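Local coordinates for NADH dehydrogenase (Methanothermobacter marburgensis, PDB 4R81), which binds FMN and probably catalyses the oxidation of NADH or NADPH with a quinone as electron acceptor, at residues Y89-S94 with V132-G137. Residues are numbered along the deposited sequence; the frame is centred on the assembly and turned at random. Where two conformers were deposited one is given.
Sequences YPLWWS and VLCSAG. With FMN (flavin mononucleotide), chain E.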
ATOM      1  N   TYR A  89       9.812  -6.353  -5.258  1.00 16.40           N
ATOM      2  CA  TYR A  89       9.067  -5.213  -5.784  1.00 16.08           C
ATOM      3  C   TYR A  89       9.847  -3.920  -5.590  1.00 16.62           C
ATOM      4  O   TYR A  89      10.738  -3.844  -4.737  1.00 16.79           O
ATOM      5  CB  TYR A  89       7.697  -5.110  -5.094  1.00 16.82           C
ATOM      6  CG  TYR A  89       7.781  -4.924  -3.589  1.00 16.79           C
ATOM      7  CD1 TYR A  89       7.849  -6.023  -2.744  1.00 17.58           C
ATOM      8  CD2 TYR A  89       7.803  -3.658  -3.020  1.00 16.88           C
ATOM      9  CE1 TYR A  89       7.937  -5.877  -1.374  1.00 17.82           C
ATOM     10  CE2 TYR A  89       7.895  -3.497  -1.637  1.00 18.25           C
ATOM     11  CZ  TYR A  89       7.958  -4.616  -0.821  1.00 17.30           C
ATOM     12  OH  TYR A  89       8.050  -4.479   0.546  1.00 17.99           O
ATOM     13  N   PRO A  90       9.526  -2.898  -6.390  1.00 17.09           N
ATOM     14  CA  PRO A  90      10.058  -1.555  -6.148  1.00 17.63           C
ATOM     15  C   PRO A  90       9.235  -0.792  -5.113  1.00 16.90           C
ATOM     16  O   PRO A  90       8.007  -0.954  -5.033  1.00 17.85           O
ATOM     17  CB  PRO A  90       9.901  -0.880  -7.511  1.00 19.13           C
ATOM     18  CG  PRO A  90       8.669  -1.514  -8.082  1.00 18.91           C
ATOM     19  CD  PRO A  90       8.709  -2.957  -7.617  1.00 18.23           C
ATOM     20  N   LEU A  91       9.907   0.051  -4.342  1.00 16.49           N
ATOM     21  CA  LEU A  91       9.250   0.900  -3.359  1.00 16.61           C
ATOM     22  C   LEU A  91       8.558   2.042  -4.076  1.00 17.87           C
ATOM     23  O   LEU A  91       9.222   2.857  -4.707  1.00 17.55           O
ATOM     24  CB  LEU A  91      10.284   1.469  -2.392  1.00 16.94           C
ATOM     25  CG  LEU A  91       9.670   2.138  -1.165  1.00 18.37           C
ATOM     26  CD1 LEU A  91       8.773   1.127  -0.466  1.00 18.50           C
ATOM     27  CD2 LEU A  91      10.737   2.678  -0.222  1.00 19.23           C
ATOM     28  N   TRP A  92       7.232   2.096  -3.974  1.00 16.38           N
ATOM     29  CA  TRP A  92       6.434   3.164  -4.575  1.00 15.77           C
ATOM     30  C   TRP A  92       5.606   3.849  -3.496  1.00 15.49           C
ATOM     31  O   TRP A  92       4.720   3.229  -2.901  1.00 16.38           O
ATOM     32  CB  TRP A  92       5.485   2.627  -5.656  1.00 16.79           C
ATOM     33  CG  TRP A  92       6.144   2.179  -6.927  1.00 16.03           C
ATOM     34  CD1 TRP A  92       7.461   2.310  -7.266  1.00 17.36           C
ATOM     35  CD2 TRP A  92       5.511   1.506  -8.022  1.00 16.82           C
ATOM     36  NE1 TRP A  92       7.684   1.760  -8.508  1.00 17.78           N
ATOM     37  CE2 TRP A  92       6.503   1.261  -8.992  1.00 18.11           C
ATOM     38  CE3 TRP A  92       4.196   1.095  -8.277  1.00 15.68           C
ATOM     39  CZ2 TRP A  92       6.223   0.617 -10.204  1.00 17.62           C
ATOM     40  CZ3 TRP A  92       3.916   0.451  -9.479  1.00 16.85           C
ATOM     41  CH2 TRP A  92       4.932   0.212 -10.424  1.00 17.96           C
ATOM     42  N   TRP A  93       5.877   5.125  -3.248  1.00 16.78           N
ATOM     43  CA  TRP A  93       5.172   5.869  -2.199  1.00 16.97           C
ATOM     44  C   TRP A  93       5.194   5.114  -0.869  1.00 16.91           C
ATOM     45  O   TRP A  93       4.197   5.011  -0.149  1.00 17.98           O
ATOM     46  CB  TRP A  93       3.768   6.323  -2.675  1.00 15.98           C
ATOM     47  CG  TRP A  93       3.961   7.177  -3.902  1.00 16.99           C
ATOM     48  CD1 TRP A  93       3.747   6.817  -5.200  1.00 18.44           C
ATOM     49  CD2 TRP A  93       4.531   8.493  -3.940  1.00 18.28           C
ATOM     50  NE1 TRP A  93       4.117   7.846  -6.045  1.00 17.46           N
ATOM     51  CE2 TRP A  93       4.599   8.884  -5.295  1.00 18.49           C
ATOM     52  CE3 TRP A  93       4.961   9.389  -2.957  1.00 19.78           C
ATOM     53  CZ2 TRP A  93       5.093  10.135  -5.693  1.00 17.64           C
ATOM     54  CZ3 TRP A  93       5.447  10.630  -3.350  1.00 19.46           C
ATOM     55  CH2 TRP A  93       5.500  10.996  -4.706  1.00 19.39           C
ATOM     56  N   SER A  94       6.382   4.590  -0.576  1.00 16.76           N
ATOM     57  CA  SER A  94       6.704   3.994   0.711  1.00 17.01           C
ATOM     58  C   SER A  94       5.937   2.722   1.055  1.00 17.38           C
ATOM     59  O   SER A  94       5.864   2.345   2.217  1.00 19.15           O
ATOM     60  CB  SER A  94       6.590   5.037   1.827  1.00 19.51           C
ATOM     61  OG  SER A  94       7.512   6.093   1.600  1.00 21.49           O
ATOM     62  N   VAL A 132      11.832 -10.367   1.953  1.00 19.98           N
ATOM     63  CA  VAL A 132      11.372  -9.220   1.181  1.00 18.75           C
ATOM     64  C   VAL A 132      12.577  -8.523   0.569  1.00 19.30           C
ATOM     65  O   VAL A 132      13.498  -8.126   1.279  1.00 20.04           O
ATOM     66  CB  VAL A 132      10.600  -8.215   2.065  1.00 19.28           C
ATOM     67  CG1 VAL A 132      10.202  -6.977   1.254  1.00 18.87           C
ATOM     68  CG2 VAL A 132       9.375  -8.879   2.658  1.00 20.40           C
ATOM     69  N   LEU A 133      12.571  -8.389  -0.749  1.00 17.95           N
ATOM     70  CA  LEU A 133      13.636  -7.691  -1.463  1.00 18.75           C
ATOM     71  C   LEU A 133      13.013  -6.467  -2.118  1.00 19.85           C
ATOM     72  O   LEU A 133      12.344  -6.559  -3.157  1.00 20.13           O
ATOM     73  CB  LEU A 133      14.301  -8.598  -2.506  1.00 19.94           C
ATOM     74  CG  LEU A 133      14.930  -9.909  -2.021  1.00 20.43           C
ATOM     75  CD1 LEU A 133      15.577 -10.686  -3.169  1.00 21.84           C
ATOM     76  CD2 LEU A 133      15.953  -9.655  -0.924  1.00 22.39           C
ATOM     77  N   CYS A 134      13.211  -5.319  -1.480  1.00 19.13           N
ATOM     78  CA  CYS A 134      12.564  -4.087  -1.895  1.00 18.98           C
ATOM     79  C   CYS A 134      13.581  -3.106  -2.465  1.00 18.56           C
ATOM     80  O   CYS A 134      14.496  -2.657  -1.769  1.00 20.55           O
ATOM     81  CB  CYS A 134      11.853  -3.467  -0.691  1.00 20.82           C
ATOM     82  SG  CYS A 134      11.127  -1.869  -0.998  1.00 24.61           S
ATOM     83  N   SER A 135      13.431  -2.777  -3.739  1.00 17.91           N
ATOM     84  CA  SER A 135      14.329  -1.826  -4.389  0.50 17.84           C
ATOM     85  C   SER A 135      13.807  -0.413  -4.171  1.00 18.48           C
ATOM     86  O   SER A 135      12.621  -0.160  -4.328  1.00 20.80           O
ATOM     87  CB  SER A 135      14.425  -2.128  -5.885  0.50 19.20           C
ATOM     88  OG  SER A 135      15.135  -1.107  -6.561  0.50 20.53           O
ATOM     89  N   ALA A 136      14.687   0.513  -3.797  1.00 18.76           N
ATOM     90  CA  ALA A 136      14.244   1.876  -3.506  1.00 19.27           C
ATOM     91  C   ALA A 136      15.169   2.906  -4.123  1.00 18.80           C
ATOM     92  O   ALA A 136      16.366   2.664  -4.261  1.00 19.26           O
ATOM     93  CB  ALA A 136      14.157   2.093  -2.003  1.00 20.19           C
ATOM     94  N   GLY A 137      14.606   4.047  -4.501  1.00 21.09           N
ATOM     95  CA  GLY A 137      15.403   5.165  -4.965  1.00 21.75           C
ATOM     96  C   GLY A 137      16.251   5.746  -3.849  1.00 21.75           C
ATOM     97  O   GLY A 137      17.445   6.003  -4.022  1.00 24.03           O
TER
HETATM   98  N1  FMN E 300      11.835   5.434  -4.071  1.00 23.18           N
HETATM   99  C2  FMN E 300      11.852   5.630  -2.704  1.00 23.80           C
HETATM  100  O2  FMN E 300      12.909   5.546  -2.091  1.00 24.50           O
HETATM  101  N3  FMN E 300      10.687   5.913  -2.019  1.00 23.01           N
HETATM  102  C4  FMN E 300       9.490   6.005  -2.698  1.00 22.00           C
HETATM  103  O4  FMN E 300       8.466   6.248  -2.067  1.00 22.70           O
HETATM  104  C4A FMN E 300       9.457   5.814  -4.077  1.00 21.73           C
HETATM  105  N5  FMN E 300       8.275   5.915  -4.783  1.00 22.11           N
HETATM  106  C5A FMN E 300       8.260   5.705  -6.147  1.00 22.03           C
HETATM  107  C6  FMN E 300       7.059   5.791  -6.851  1.00 20.99           C
HETATM  108  C7  FMN E 300       7.032   5.591  -8.228  1.00 21.68           C
HETATM  109  C7M FMN E 300       5.737   5.664  -8.982  1.00 22.91           C
HETATM  110  C8  FMN E 300       8.214   5.300  -8.910  1.00 21.07           C
HETATM  111  C8M FMN E 300       8.202   5.087 -10.399  1.00 23.34           C
HETATM  112  C9  FMN E 300       9.412   5.225  -8.202  1.00 21.71           C
HETATM  113  C9A FMN E 300       9.443   5.422  -6.823  1.00 22.07           C
HETATM  114  N10 FMN E 300      10.631   5.342  -6.115  1.00 21.72           N
HETATM  115  C10 FMN E 300      10.639   5.529  -4.754  1.00 21.95           C
HETATM  116  C1' FMN E 300      11.914   5.005  -6.805  1.00 21.09           C
HETATM  117  C2' FMN E 300      11.845   3.492  -7.054  1.00 21.08           C
HETATM  118  O2' FMN E 300      11.884   2.746  -5.854  1.00 18.94           O
HETATM  119  C3' FMN E 300      12.908   3.056  -8.049  1.00 22.76           C
HETATM  120  O3' FMN E 300      12.503   3.556  -9.314  1.00 23.75           O
HETATM  121  C4' FMN E 300      13.010   1.537  -8.109  1.00 23.28           C
HETATM  122  O4' FMN E 300      13.527   1.000  -6.910  1.00 25.12           O
HETATM  123  C5' FMN E 300      13.883   1.077  -9.265  1.00 22.80           C
HETATM  124  O5' FMN E 300      13.665  -0.308  -9.402  1.00 23.75           O
HETATM  125  P   FMN E 300      12.931  -0.841 -10.726  1.00 23.53           P
HETATM  126  O1P FMN E 300      13.858  -0.570 -11.897  1.00 24.43           O
HETATM  127  O2P FMN E 300      12.680  -2.323 -10.603  1.00 26.06           O
HETATM  128  O3P FMN E 300      11.649  -0.067 -10.912  1.00 24.64           O
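Y89 pairs with C134 where strands 84-90 and 129-135, neighbours in the parallel sheet of a flavodoxin-like fold, run out into FMN-binding loops. Two bonds establish the parallel register: Y89 N donates to L133 O, and Y89 O accepts from S135 N (3.1 Å). Chi1 of 60° sets the Y89 ring between its backbone N and carbonyl carbon and carries it toward the neighbouring strand, slantwise to the V132 side chain. There CE1 and OH meet V132 CG1, and CE2 lies 3.7 Å from C134 SG, a sulfur-aromatic contact, oblique at 45° off the ring normal. With the ring cut back to an alanine, V132 CG1 and C134 SG would probably lose their partner, and a gap would open toward M156 and M171. P90, lacking an N-H, turns to the other face with S135, whose OG is hydrogen-bonded to FMN O4' at 2.7 Å. L91 N closes the pairing on S135 O (2.7 Å, 165° at the hydrogen), while L91 CB packs on C134 SG and CD2 reaches A136 CB at 3.9 Å. Both loops grip the cofactor: L91 O accepts from the ribityl O2', and the W92 indole leans tilted against the dimethylbenzene end, its CD1 3.4 Å from FMN C7. W93 N donates to FMN N5 at 3.0 Å, S94 N bonds weakly to O4, and from 132-137, G137 N donates to FMN N1 at 3.1 Å.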